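Local coordinates for protein exocyst complex component EXO70 (Saccharomyces cerevisiae, PDB 2B1E) that tethers secretory vesicles to sites of exocytosis as a subunit of the exocyst complex and plays a role in the assembly of that complex, at residues L201-Q204 / Y205-S208; V212-Q215 / I216-L220; R491-N494 / E495-D499; K549-P552 / D553-T556. One frame throughout, in Å; residues are numbered along the deposited sequence.

In the fold
All four contacts are local and lie in the C-terminal Exo70 family region of a long, all-helical rod, two toward each end. Contacts 1 and 2 are neighbours, their centres 16 Å apart: the turn 203-206 leads into helix 209-233, and Tyr202 OH packs on Val212 CG2 at 3.9 Å. Contacts 3 and 4 are 13 Å apart between centres and meet more intimately, through Glu498 OE2 and Tyr550 OH at 2.6 Å, a probable hydrogen bond, and through the Glu498-Lys549 salt bridge. The two pairs sit on opposite sides of the chain's centre; contacts 1 and 4 are about 98 Å apart between centres, a measure of how elongated the molecule is.

Contact 1 of 4, residues L201-Q204 / Y205-S208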
ATOM      1  N   LEU A 201      -3.678 -27.148 -27.500  1.00 13.94           N
ATOM      2  CA  LEU A 201      -4.388 -27.245 -28.773  1.00 12.78           C
ATOM      3  C   LEU A 201      -3.601 -27.074 -30.066  1.00 13.85           C
ATOM      4  O   LEU A 201      -3.981 -27.632 -31.093  1.00 11.50           O
ATOM      5  CB  LEU A 201      -5.556 -26.257 -28.774  1.00 10.75           C
ATOM      6  CG  LEU A 201      -6.708 -26.539 -27.797  1.00 10.85           C
ATOM      7  CD1 LEU A 201      -7.763 -25.454 -27.922  1.00 11.13           C
ATOM      8  CD2 LEU A 201      -7.326 -27.910 -28.107  1.00 14.51           C
ATOM      9  N   TYR A 202      -2.514 -26.313 -30.025  1.00 13.66           N
ATOM     10  CA  TYR A 202      -1.728 -26.066 -31.237  1.00 16.06           C
ATOM     11  C   TYR A 202      -0.331 -26.641 -31.150  1.00 15.61           C
ATOM     12  O   TYR A 202       0.077 -27.143 -30.104  1.00 12.60           O
ATOM     13  CB  TYR A 202      -1.613 -24.560 -31.478  1.00 16.53           C
ATOM     14  CG  TYR A 202      -2.918 -23.894 -31.822  1.00 18.86           C
ATOM     15  CD1 TYR A 202      -3.379 -23.871 -33.131  1.00 19.80           C
ATOM     16  CD2 TYR A 202      -3.692 -23.289 -30.839  1.00 20.73           C
ATOM     17  CE1 TYR A 202      -4.580 -23.256 -33.453  1.00 22.87           C
ATOM     18  CE2 TYR A 202      -4.894 -22.671 -31.153  1.00 23.21           C
ATOM     19  CZ  TYR A 202      -5.331 -22.661 -32.461  1.00 22.36           C
ATOM     20  OH  TYR A 202      -6.521 -22.056 -32.780  1.00 23.77           O
ATOM     21  N   SER A 203       0.397 -26.560 -32.260  1.00 16.34           N
ATOM     22  CA  SER A 203       1.771 -27.027 -32.294  1.00 18.92           C
ATOM     23  C   SER A 203       2.548 -26.018 -31.457  1.00 17.78           C
ATOM     24  O   SER A 203       2.092 -24.893 -31.252  1.00 18.86           O
ATOM     25  CB  SER A 203       2.296 -27.071 -33.735  1.00 17.85           C
ATOM     26  OG  SER A 203       1.611 -28.068 -34.480  1.00 18.51           O
ATOM     27  N   GLN A 204       3.716 -26.423 -30.976  1.00 17.44           N
ATOM     28  CA  GLN A 204       4.543 -25.578 -30.115  1.00 19.61           C
ATOM     29  C   GLN A 204       4.852 -24.151 -30.584  1.00 19.06           C
ATOM     30  O   GLN A 204       4.827 -23.215 -29.782  1.00 17.15           O
ATOM     31  CB  GLN A 204       5.853 -26.318 -29.804  1.00 21.37           C
ATOM     32  CG  GLN A 204       6.833 -25.559 -28.915  1.00 26.40           C
ATOM     33  CD  GLN A 204       7.941 -26.455 -28.372  1.00 28.19           C
ATOM     34  OE1 GLN A 204       8.882 -25.982 -27.730  1.00 30.98           O
ATOM     35  NE2 GLN A 204       7.829 -27.757 -28.622  1.00 27.01           N
ATOM     36  N   TYR A 205       5.129 -23.969 -31.870  1.00 17.88           N
ATOM     37  CA  TYR A 205       5.470 -22.637 -32.361  1.00 19.04           C
ATOM     38  C   TYR A 205       4.453 -22.014 -33.287  1.00 19.19           C
ATOM     39  O   TYR A 205       4.777 -21.094 -34.032  1.00 20.90           O
ATOM     40  CB  TYR A 205       6.834 -22.678 -33.051  1.00 20.00           C
ATOM     41  CG  TYR A 205       7.927 -23.186 -32.148  1.00 22.42           C
ATOM     42  CD1 TYR A 205       8.553 -22.343 -31.225  1.00 24.78           C
ATOM     43  CD2 TYR A 205       8.313 -24.523 -32.185  1.00 22.29           C
ATOM     44  CE1 TYR A 205       9.539 -22.827 -30.361  1.00 24.84           C
ATOM     45  CE2 TYR A 205       9.292 -25.017 -31.329  1.00 25.25           C
ATOM     46  CZ  TYR A 205       9.900 -24.168 -30.420  1.00 25.30           C
ATOM     47  OH  TYR A 205      10.855 -24.679 -29.570  1.00 28.45           O
ATOM     48  N   THR A 206       3.220 -22.504 -33.246  1.00 19.36           N
ATOM     49  CA  THR A 206       2.185 -21.958 -34.104  1.00 19.03           C
ATOM     50  C   THR A 206       2.106 -20.454 -33.910  1.00 20.09           C
ATOM     51  O   THR A 206       1.959 -19.965 -32.793  1.00 19.47           O
ATOM     52  CB  THR A 206       0.833 -22.605 -33.806  1.00 20.09           C
ATOM     53  OG1 THR A 206       0.915 -24.003 -34.115  1.00 19.06           O
ATOM     54  CG2 THR A 206      -0.266 -21.965 -34.639  1.00 20.26           C
ATOM     55  N   GLU A 207       2.211 -19.732 -35.018  1.00 22.69           N
ATOM     56  CA  GLU A 207       2.197 -18.275 -35.020  1.00 24.96           C
ATOM     57  C   GLU A 207       1.009 -17.578 -34.368  1.00 24.28           C
ATOM     58  O   GLU A 207       1.182 -16.569 -33.694  1.00 24.93           O
ATOM     59  CB  GLU A 207       2.351 -17.773 -36.463  1.00 27.14           C
ATOM     60  CG  GLU A 207       2.004 -16.304 -36.686  1.00 34.59           C
ATOM     61  CD  GLU A 207       0.555 -16.095 -37.105  1.00 38.46           C
ATOM     62  OE1 GLU A 207       0.192 -16.497 -38.237  1.00 40.19           O
ATOM     63  OE2 GLU A 207      -0.224 -15.531 -36.304  1.00 40.24           O
ATOM     64  N   SER A 208      -0.190 -18.107 -34.568  1.00 22.61           N
ATOM     65  CA  SER A 208      -1.392 -17.484 -34.029  1.00 23.63           C
ATOM     66  C   SER A 208      -1.682 -17.708 -32.543  1.00 22.50           C
ATOM     67  O   SER A 208      -2.642 -17.146 -32.011  1.00 22.03           O
ATOM     68  CB  SER A 208      -2.601 -17.936 -34.849  1.00 24.47           C
ATOM     69  OG  SER A 208      -2.701 -19.347 -34.851  1.00 23.94           O
TER
HETATM   70  O   HOH W   1      -5.583 -20.442 -34.703  1.00 40.59           O
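Tyr202 and Thr206 face each other across a type I beta turn that runs from Ser203 to Thr206, in the loop joining helix 180-201 to helix 209-233. Their side chains cross at about a right angle: Thr206 CG2 approaches the tyrosine ring obliquely, 3.9 Å from CD1, while OG1, on the other branch, comes 3.7 Å from Tyr202 CB. The turn's own bond, Thr206 N to Ser203 O at 3.3 Å, is nearly straight (169°) but long and therefore weak. Thr206 OG1 stands 3.2 Å from the same carbonyl oxygen, a placement that follows from chi1 of -64°, which turns OG1 to the side of its own backbone N.

At the exposed corner, Gln204 and Tyr205 extend side by side in the same direction. The glutamine CG sits over one face of the tyrosine ring, 3.7 Å from the centroid, a CH-pi contact; beyond it the amide stacks on the ring with the planes 16° apart. Tyr202, meanwhile, packs against helices 117-132 and 136-155. A water bridges the two halves of the loop, 2.7 Å from Tyr202 OH and 3.1 Å from Ser208 OG.

Contact 2 of 4, residues V212-Q215 / I216-L220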
ATOM      1  N   VAL A 212      -4.636 -15.863 -30.437  1.00 21.33           N
ATOM      2  CA  VAL A 212      -5.797 -16.597 -29.949  1.00 19.43           C
ATOM      3  C   VAL A 212      -5.992 -16.325 -28.465  1.00 18.66           C
ATOM      4  O   VAL A 212      -7.077 -15.934 -28.037  1.00 16.86           O
ATOM      5  CB  VAL A 212      -5.629 -18.128 -30.171  1.00 19.38           C
ATOM      6  CG1 VAL A 212      -6.762 -18.889 -29.513  1.00 17.99           C
ATOM      7  CG2 VAL A 212      -5.605 -18.441 -31.662  1.00 20.11           C
ATOM      8  N   LEU A 213      -4.936 -16.523 -27.686  1.00 18.03           N
ATOM      9  CA  LEU A 213      -4.998 -16.294 -26.247  1.00 18.99           C
ATOM     10  C   LEU A 213      -5.403 -14.851 -25.941  1.00 19.64           C
ATOM     11  O   LEU A 213      -6.173 -14.601 -25.018  1.00 19.73           O
ATOM     12  CB  LEU A 213      -3.647 -16.615 -25.596  1.00 19.05           C
ATOM     13  CG  LEU A 213      -3.592 -16.480 -24.071  1.00 21.35           C
ATOM     14  CD1 LEU A 213      -4.565 -17.472 -23.424  1.00 20.16           C
ATOM     15  CD2 LEU A 213      -2.172 -16.735 -23.584  1.00 22.83           C
ATOM     16  N   SER A 214      -4.887 -13.901 -26.716  1.00 19.93           N
ATOM     17  CA  SER A 214      -5.222 -12.494 -26.510  1.00 19.14           C
ATOM     18  C   SER A 214      -6.724 -12.257 -26.686  1.00 19.77           C
ATOM     19  O   SER A 214      -7.376 -11.660 -25.830  1.00 20.89           O
ATOM     20  CB  SER A 214      -4.446 -11.609 -27.490  1.00 20.34           C
ATOM     21  OG  SER A 214      -4.882 -10.257 -27.415  1.00 17.56           O
ATOM     22  N   GLN A 215      -7.270 -12.742 -27.793  1.00 19.98           N
ATOM     23  CA  GLN A 215      -8.689 -12.580 -28.081  1.00 19.98           C
ATOM     24  C   GLN A 215      -9.608 -13.165 -27.013  1.00 19.22           C
ATOM     25  O   GLN A 215     -10.723 -12.683 -26.811  1.00 20.17           O
ATOM     26  CB  GLN A 215      -9.009 -13.207 -29.435  1.00 22.06           C
ATOM     27  CG  GLN A 215      -8.494 -12.384 -30.601  1.00 23.55           C
ATOM     28  CD  GLN A 215      -8.814 -13.019 -31.927  1.00 26.33           C
ATOM     29  OE1 GLN A 215      -8.104 -13.914 -32.389  1.00 27.07           O
ATOM     30  NE2 GLN A 215      -9.903 -12.578 -32.541  1.00 26.26           N
ATOM     31  N   ILE A 216      -9.142 -14.204 -26.331  1.00 18.65           N
ATOM     32  CA  ILE A 216      -9.934 -14.841 -25.286  1.00 19.51           C
ATOM     33  C   ILE A 216      -9.792 -14.113 -23.949  1.00 20.00           C
ATOM     34  O   ILE A 216     -10.764 -13.951 -23.217  1.00 23.13           O
ATOM     35  CB  ILE A 216      -9.514 -16.330 -25.103  1.00 17.26           C
ATOM     36  CG1 ILE A 216      -9.933 -17.139 -26.335  1.00 18.35           C
ATOM     37  CG2 ILE A 216     -10.150 -16.917 -23.851  1.00 18.16           C
ATOM     38  CD1 ILE A 216      -9.389 -18.550 -26.355  1.00 16.01           C
ATOM     39  N   LEU A 217      -8.583 -13.663 -23.639  1.00 20.44           N
ATOM     40  CA  LEU A 217      -8.327 -12.981 -22.373  1.00 20.73           C
ATOM     41  C   LEU A 217      -8.690 -11.494 -22.334  1.00 22.04           C
ATOM     42  O   LEU A 217      -9.043 -10.970 -21.279  1.00 20.13           O
ATOM     43  CB  LEU A 217      -6.854 -13.146 -21.984  1.00 20.13           C
ATOM     44  CG  LEU A 217      -6.295 -14.564 -21.808  1.00 19.94           C
ATOM     45  CD1 LEU A 217      -4.829 -14.476 -21.406  1.00 22.84           C
ATOM     46  CD2 LEU A 217      -7.075 -15.305 -20.744  1.00 22.10           C
ATOM     47  N   SER A 218      -8.614 -10.812 -23.471  1.00 22.75           N
ATOM     48  CA  SER A 218      -8.915  -9.381 -23.497  1.00 25.78           C
ATOM     49  C   SER A 218     -10.273  -8.997 -22.914  1.00 27.59           C
ATOM     50  O   SER A 218     -10.369  -8.046 -22.134  1.00 28.95           O
ATOM     51  CB  SER A 218      -8.771  -8.834 -24.918  1.00 25.71           C
ATOM     52  OG  SER A 218      -7.405  -8.854 -25.305  1.00 26.62           O
ATOM     53  N   PRO A 219     -11.342  -9.719 -23.288  1.00 28.25           N
ATOM     54  CA  PRO A 219     -12.667  -9.394 -22.751  1.00 29.77           C
ATOM     55  C   PRO A 219     -12.659  -9.504 -21.227  1.00 31.38           C
ATOM     56  O   PRO A 219     -13.258  -8.686 -20.528  1.00 32.19           O
ATOM     57  CB  PRO A 219     -13.561 -10.446 -23.392  1.00 30.27           C
ATOM     58  CG  PRO A 219     -12.887 -10.691 -24.703  1.00 29.67           C
ATOM     59  CD  PRO A 219     -11.439 -10.764 -24.320  1.00 27.95           C
ATOM     60  N   LEU A 220     -11.979 -10.531 -20.725  1.00 31.45           N
ATOM     61  CA  LEU A 220     -11.876 -10.756 -19.290  1.00 31.52           C
ATOM     62  C   LEU A 220     -11.154  -9.573 -18.640  1.00 30.95           C
ATOM     63  O   LEU A 220     -11.514  -9.134 -17.548  1.00 32.65           O
ATOM     64  CB  LEU A 220     -11.095 -12.043 -19.019  1.00 30.92           C
ATOM     65  CG  LEU A 220     -11.566 -13.304 -19.742  1.00 32.02           C
ATOM     66  CD1 LEU A 220     -10.650 -14.459 -19.372  1.00 29.28           C
ATOM     67  CD2 LEU A 220     -13.006 -13.614 -19.363  1.00 30.73           C
TER
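Residues 212-215 and 216-220 are consecutive turns of helix 209-233, joined by i to i+4 bonds from Ile216 N to Val212 O, Leu217 N to Leu213 O (2.9 Å) and Ser218 N to Ser214 O (2.8 Å). The series breaks at Pro219, which has no N-H to offer: its CD lies 3.2 Å from Gln215 O, where a donor would otherwise stand, and the helix is kinked here.

Ser218 adds a second grip on the turn before. Its OG gives a hydrogen bond to Ser214 O at 2.9 Å, coming from above the carbonyl plane (50° out of it), so this one oxygen takes both N-H and O-H of the same residue. With CG anti to its N (chi1 -177°), Leu213 reaches forward along the helix, and its CG and CD1 both lie 3.6 Å from Leu217 CD1, the two side chains crossing at a slant. An alanine at Leu213 would remove this branched end and would probably leave Leu217 CD1 facing a gap. Val212 and Ile216 run side by side, CG1 to CD1 at 4.1 Å.

Around this buried turn, Val212, Leu213 and Ile216 pack on helix 180-201, whereas Gln215 and Leu220 touch helix 136-155, where Gln140 NE2 bonds to Gln215 OE1.

Contact 3 of 4, residues R491-N494 / E495-D499; sequences RKFN and EGFED
Glu498 lies back over the carbonyl of Asn494, one turn earlier in helix 483-504. Its CB is 3.2 Å from Asn494 O, the oxygen that also accepts its backbone N-H at 2.9 Å and 167°. With chi1 at -80°, CG turns to the side of the backbone N and stays 3.4 Å from that oxygen, and CD follows at 3.3 Å. At the tip, OE1 also stays near Asn494 O, two acceptors with no hydrogen to share. OE2 comes within 4.0 Å of Asn494 CB, but its polar partners lie in the segment 549-552: a salt bridge from Lys549 NZ and a hydrogen bond with Tyr550 OH. A glutamine in place of Glu498 would remove the negative charge and would probably leave Lys549 without its ionic mate.

On another face of the helix, Phe493 and Phe497 turn toward helix 552-563, both touching Leu555. Phe497 CB sits over one face of the Phe493 ring, 4.3 Å from its centroid, a CH-pi contact. The rings themselves are near parallel (23°) yet slid apart, with centroids 5.8 Å from each other, and scarcely overlap.

Arg491 meets the Glu495 carboxylate with its aliphatic part, CG lying 3.5 Å from Glu495 OE2; Arg491 NH1 pairs with Glu488. The chemistry thus divides by face: apolar rings turn inward, and Glu498 ties this helix ionically to the loop before helix 552-563.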
ATOM      1  N   ARG A 491      18.684  36.446  48.346  1.00 18.27           N
ATOM      2  CA  ARG A 491      17.282  36.823  48.256  1.00 21.15           C
ATOM      3  C   ARG A 491      16.756  36.620  46.835  1.00 20.24           C
ATOM      4  O   ARG A 491      15.785  35.890  46.623  1.00 21.88           O
ATOM      5  CB  ARG A 491      17.133  38.287  48.696  1.00 23.60           C
ATOM      6  CG  ARG A 491      15.725  38.843  48.707  1.00 27.61           C
ATOM      7  CD  ARG A 491      15.741  40.278  49.258  1.00 30.47           C
ATOM      8  NE  ARG A 491      16.250  40.315  50.633  1.00 32.25           N
ATOM      9  CZ  ARG A 491      17.332  40.983  51.028  1.00 34.31           C
ATOM     10  NH1 ARG A 491      18.044  41.693  50.164  1.00 33.05           N
ATOM     11  NH2 ARG A 491      17.713  40.925  52.295  1.00 34.90           N
ATOM     12  N   LYS A 492      17.400  37.246  45.858  1.00 20.05           N
ATOM     13  CA  LYS A 492      16.959  37.099  44.474  1.00 20.16           C
ATOM     14  C   LYS A 492      16.914  35.628  44.061  1.00 18.63           C
ATOM     15  O   LYS A 492      15.992  35.198  43.373  1.00 17.14           O
ATOM     16  CB  LYS A 492      17.873  37.886  43.533  1.00 22.55           C
ATOM     17  CG  LYS A 492      17.787  39.411  43.716  1.00 26.75           C
ATOM     18  CD  LYS A 492      18.841  40.127  42.869  1.00 31.78           C
ATOM     19  CE  LYS A 492      18.914  41.622  43.193  1.00 33.88           C
ATOM     20  NZ  LYS A 492      20.011  42.316  42.445  1.00 36.93           N
ATOM     21  N   PHE A 493      17.908  34.848  44.467  1.00 17.11           N
ATOM     22  CA  PHE A 493      17.887  33.438  44.112  1.00 16.91           C
ATOM     23  C   PHE A 493      16.670  32.769  44.756  1.00 16.11           C
ATOM     24  O   PHE A 493      15.948  32.019  44.102  1.00 18.48           O
ATOM     25  CB  PHE A 493      19.153  32.727  44.588  1.00 15.45           C
ATOM     26  CG  PHE A 493      19.105  31.235  44.393  1.00 18.82           C
ATOM     27  CD1 PHE A 493      19.256  30.677  43.125  1.00 16.49           C
ATOM     28  CD2 PHE A 493      18.834  30.389  45.470  1.00 16.89           C
ATOM     29  CE1 PHE A 493      19.134  29.299  42.934  1.00 17.89           C
ATOM     30  CE2 PHE A 493      18.709  29.019  45.289  1.00 15.46           C
ATOM     31  CZ  PHE A 493      18.857  28.471  44.019  1.00 15.77           C
ATOM     32  N   ASN A 494      16.444  33.037  46.039  1.00 16.48           N
ATOM     33  CA  ASN A 494      15.307  32.440  46.740  1.00 16.26           C
ATOM     34  C   ASN A 494      13.986  32.720  46.026  1.00 15.57           C
ATOM     35  O   ASN A 494      13.146  31.828  45.892  1.00 14.38           O
ATOM     36  CB  ASN A 494      15.217  32.960  48.184  1.00 16.00           C
ATOM     37  CG  ASN A 494      16.389  32.516  49.036  1.00 17.85           C
ATOM     38  OD1 ASN A 494      16.991  31.467  48.789  1.00 18.03           O
ATOM     39  ND2 ASN A 494      16.703  33.298  50.059  1.00 14.74           N
ATOM     40  N   GLU A 495      13.807  33.954  45.562  1.00 16.63           N
ATOM     41  CA  GLU A 495      12.578  34.321  44.861  1.00 17.93           C
ATOM     42  C   GLU A 495      12.465  33.581  43.532  1.00 15.77           C
ATOM     43  O   GLU A 495      11.385  33.131  43.158  1.00 17.35           O
ATOM     44  CB  GLU A 495      12.522  35.833  44.620  1.00 21.29           C
ATOM     45  CG  GLU A 495      12.241  36.657  45.876  1.00 24.91           C
ATOM     46  CD  GLU A 495      12.335  38.164  45.632  1.00 29.91           C
ATOM     47  OE1 GLU A 495      11.636  38.671  44.722  1.00 32.28           O
ATOM     48  OE2 GLU A 495      13.101  38.843  46.354  1.00 28.61           O
ATOM     49  N   GLY A 496      13.580  33.444  42.826  1.00 13.96           N
ATOM     50  CA  GLY A 496      13.558  32.747  41.557  1.00 12.42           C
ATOM     51  C   GLY A 496      13.331  31.264  41.753  1.00 13.13           C
ATOM     52  O   GLY A 496      12.573  30.642  41.006  1.00 13.31           O
ATOM     53  N   PHE A 497      13.993  30.702  42.763  1.00 12.11           N
ATOM     54  CA  PHE A 497      13.881  29.281  43.101  1.00 12.49           C
ATOM     55  C   PHE A 497      12.436  28.935  43.489  1.00 12.60           C
ATOM     56  O   PHE A 497      11.824  28.023  42.930  1.00 11.23           O
ATOM     57  CB  PHE A 497      14.804  28.949  44.286  1.00 12.14           C
ATOM     58  CG  PHE A 497      14.702  27.517  44.756  1.00 14.88           C
ATOM     59  CD1 PHE A 497      15.237  26.476  43.992  1.00 12.98           C
ATOM     60  CD2 PHE A 497      14.041  27.205  45.944  1.00 13.62           C
ATOM     61  CE1 PHE A 497      15.113  25.143  44.400  1.00  9.85           C
ATOM     62  CE2 PHE A 497      13.910  25.873  46.365  1.00 13.17           C
ATOM     63  CZ  PHE A 497      14.447  24.841  45.587  1.00 11.74           C
ATOM     64  N   GLU A 498      11.912  29.666  44.467  1.00 13.32           N
ATOM     65  CA  GLU A 498      10.554  29.449  44.956  1.00 14.52           C
ATOM     66  C   GLU A 498       9.499  29.627  43.868  1.00 15.24           C
ATOM     67  O   GLU A 498       8.522  28.878  43.810  1.00 14.39           O
ATOM     68  CB  GLU A 498      10.282  30.389  46.140  1.00 16.34           C
ATOM     69  CG  GLU A 498      10.869  29.872  47.456  1.00 16.67           C
ATOM     70  CD  GLU A 498      11.237  30.977  48.417  1.00 18.91           C
ATOM     71  OE1 GLU A 498      10.664  32.080  48.305  1.00 19.25           O
ATOM     72  OE2 GLU A 498      12.096  30.743  49.297  1.00 17.47           O
ATOM     73  N   ASP A 499       9.693  30.613  43.003  1.00 14.54           N
ATOM     74  CA  ASP A 499       8.744  30.847  41.919  1.00 15.53           C
ATOM     75  C   ASP A 499       8.731  29.637  40.978  1.00 14.67           C
ATOM     76  O   ASP A 499       7.668  29.207  40.529  1.00 10.52           O
ATOM     77  CB  ASP A 499       9.132  32.107  41.139  1.00 16.52           C
ATOM     78  CG  ASP A 499       8.073  32.523  40.132  1.00 18.79           C
ATOM     79  OD1 ASP A 499       8.233  32.235  38.926  1.00 21.18           O
ATOM     80  OD2 ASP A 499       7.077  33.143  40.554  1.00 23.04           O
TER

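Contact 4 of 4, residues K549-P552 / D553-T556; sequences KYTP and DELT
A capping box closes the start of helix 552-563, with Thr551 and Glu554 exchanging bonds. Thr551 OG1, at the N-cap, accepts from Glu554 N at 3.1 Å (147°). In return the glutamate, its chain extended beyond CG, brings OE2 back to within 2.9 Å of Thr551 N, whose N-H comes in from above the carboxylate plane. The threonine's chi1 of 58° sets OG1 between its backbone N and carbonyl carbon, the crowded position, and so points it at the first turn, where Glu554 CG also touches it at 3.3 Å. The carbonyl of Thr551 then starts the regular ladder, receiving Leu555 N at 2.9 Å nearly along the C=O axis.

This reciprocal pairing is a common way of closing the N-terminus of an alpha-helix, supplying partners for N-H groups that have no preceding turn to bond to; Pro552, in the first turn, has no such N-H at all. Its carbonyl oxygen is gripped twice, by Thr556 N at 2.7 Å and by Thr556 OG1 at 3.0 Å, the hydroxyl standing 44° out of the carbonyl plane.

Beside the cap, the Tyr550 ring is held between two aliphatic groups. Leu555 CD1 lies over one face, 4.2 Å from the centroid in a CH-pi contact, the side chains crossing at about a right angle; Lys549 CG covers the opposite face near its centre. Glu554 CB comes at the ring edge. The polar ends of Lys549 and Tyr550 lead away from the cap to Glu498 on helix 483-504, while Tyr530 OH on helix 512-537 bonds to the carbonyl oxygen of Tyr550.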
ATOM      1  N   LYS A 549      18.284  31.785  53.838  1.00 16.96           N
ATOM      2  CA  LYS A 549      17.111  30.932  54.006  1.00 16.02           C
ATOM      3  C   LYS A 549      17.352  29.427  53.895  1.00 16.27           C
ATOM      4  O   LYS A 549      16.875  28.658  54.736  1.00 13.34           O
ATOM      5  CB  LYS A 549      16.016  31.355  53.009  1.00 17.25           C
ATOM      6  CG  LYS A 549      14.657  30.701  53.240  1.00 18.71           C
ATOM      7  CD  LYS A 549      13.569  31.348  52.385  1.00 19.80           C
ATOM      8  CE  LYS A 549      12.207  30.724  52.647  1.00 22.10           C
ATOM      9  NZ  LYS A 549      11.127  31.415  51.881  1.00 21.60           N
ATOM     10  N   TYR A 550      18.093  29.002  52.875  1.00 14.10           N
ATOM     11  CA  TYR A 550      18.337  27.578  52.663  1.00 14.78           C
ATOM     12  C   TYR A 550      19.782  27.103  52.724  1.00 14.81           C
ATOM     13  O   TYR A 550      20.675  27.714  52.130  1.00 13.68           O
ATOM     14  CB  TYR A 550      17.808  27.138  51.290  1.00 14.71           C
ATOM     15  CG  TYR A 550      16.364  27.453  50.995  1.00 16.19           C
ATOM     16  CD1 TYR A 550      15.335  26.659  51.498  1.00 18.32           C
ATOM     17  CD2 TYR A 550      16.024  28.525  50.171  1.00 15.32           C
ATOM     18  CE1 TYR A 550      14.000  26.923  51.175  1.00 19.24           C
ATOM     19  CE2 TYR A 550      14.701  28.795  49.846  1.00 15.46           C
ATOM     20  CZ  TYR A 550      13.697  27.992  50.345  1.00 16.71           C
ATOM     21  OH  TYR A 550      12.391  28.247  49.993  1.00 20.23           O
ATOM     22  N   THR A 551      20.009  26.004  53.434  1.00 13.71           N
ATOM     23  CA  THR A 551      21.333  25.397  53.448  1.00 12.62           C
ATOM     24  C   THR A 551      21.206  24.479  52.232  1.00 12.87           C
ATOM     25  O   THR A 551      20.089  24.219  51.761  1.00 11.27           O
ATOM     26  CB  THR A 551      21.584  24.527  54.710  1.00 12.90           C
ATOM     27  OG1 THR A 551      20.593  23.494  54.791  1.00 12.72           O
ATOM     28  CG2 THR A 551      21.537  25.383  55.962  1.00 15.28           C
ATOM     29  N   PRO A 552      22.330  24.001  51.678  1.00 11.90           N
ATOM     30  CA  PRO A 552      22.166  23.125  50.518  1.00 12.61           C
ATOM     31  C   PRO A 552      21.275  21.920  50.834  1.00 13.19           C
ATOM     32  O   PRO A 552      20.454  21.508  50.012  1.00 13.98           O
ATOM     33  CB  PRO A 552      23.600  22.734  50.184  1.00 12.67           C
ATOM     34  CG  PRO A 552      24.362  24.018  50.526  1.00 12.68           C
ATOM     35  CD  PRO A 552      23.740  24.395  51.858  1.00 12.64           C
ATOM     36  N   ASP A 553      21.436  21.357  52.027  1.00 12.59           N
ATOM     37  CA  ASP A 553      20.630  20.205  52.412  1.00 12.26           C
ATOM     38  C   ASP A 553      19.148  20.554  52.449  1.00 11.51           C
ATOM     39  O   ASP A 553      18.305  19.725  52.127  1.00 10.37           O
ATOM     40  CB  ASP A 553      21.067  19.658  53.779  1.00  8.92           C
ATOM     41  CG  ASP A 553      22.357  18.867  53.702  1.00 14.04           C
ATOM     42  OD1 ASP A 553      22.772  18.531  52.571  1.00 14.74           O
ATOM     43  OD2 ASP A 553      22.949  18.568  54.769  1.00 13.10           O
ATOM     44  N   GLU A 554      18.826  21.779  52.850  1.00 12.59           N
ATOM     45  CA  GLU A 554      17.427  22.185  52.901  1.00 13.45           C
ATOM     46  C   GLU A 554      16.912  22.336  51.476  1.00 14.57           C
ATOM     47  O   GLU A 554      15.795  21.925  51.158  1.00 14.26           O
ATOM     48  CB  GLU A 554      17.286  23.496  53.682  1.00 14.08           C
ATOM     49  CG  GLU A 554      17.344  23.285  55.179  1.00 17.02           C
ATOM     50  CD  GLU A 554      17.547  24.562  55.974  1.00 18.47           C
ATOM     51  OE1 GLU A 554      17.393  24.503  57.208  1.00 23.46           O
ATOM     52  OE2 GLU A 554      17.874  25.616  55.387  1.00 19.32           O
ATOM     53  N   LEU A 555      17.736  22.922  50.614  1.00 13.22           N
ATOM     54  CA  LEU A 555      17.358  23.111  49.228  1.00 10.57           C
ATOM     55  C   LEU A 555      17.149  21.741  48.604  1.00 11.71           C
ATOM     56  O   LEU A 555      16.198  21.525  47.866  1.00 12.06           O
ATOM     57  CB  LEU A 555      18.455  23.860  48.473  1.00 11.63           C
ATOM     58  CG  LEU A 555      17.940  24.544  47.206  1.00 10.91           C
ATOM     59  CD1 LEU A 555      16.978  25.658  47.613  1.00 10.79           C
ATOM     60  CD2 LEU A 555      19.098  25.117  46.405  1.00 12.16           C
ATOM     61  N   THR A 556      18.055  20.815  48.905  1.00 12.42           N
ATOM     62  CA  THR A 556      17.962  19.460  48.380  1.00 13.42           C
ATOM     63  C   THR A 556      16.609  18.834  48.725  1.00 13.71           C
ATOM     64  O   THR A 556      15.975  18.214  47.884  1.00 14.69           O
ATOM     65  CB  THR A 556      19.090  18.542  48.953  1.00 14.26           C
ATOM     66  OG1 THR A 556      20.363  18.981  48.464  1.00 14.28           O
ATOM     67  CG2 THR A 556      18.878  17.104  48.519  1.00 16.09           C
TER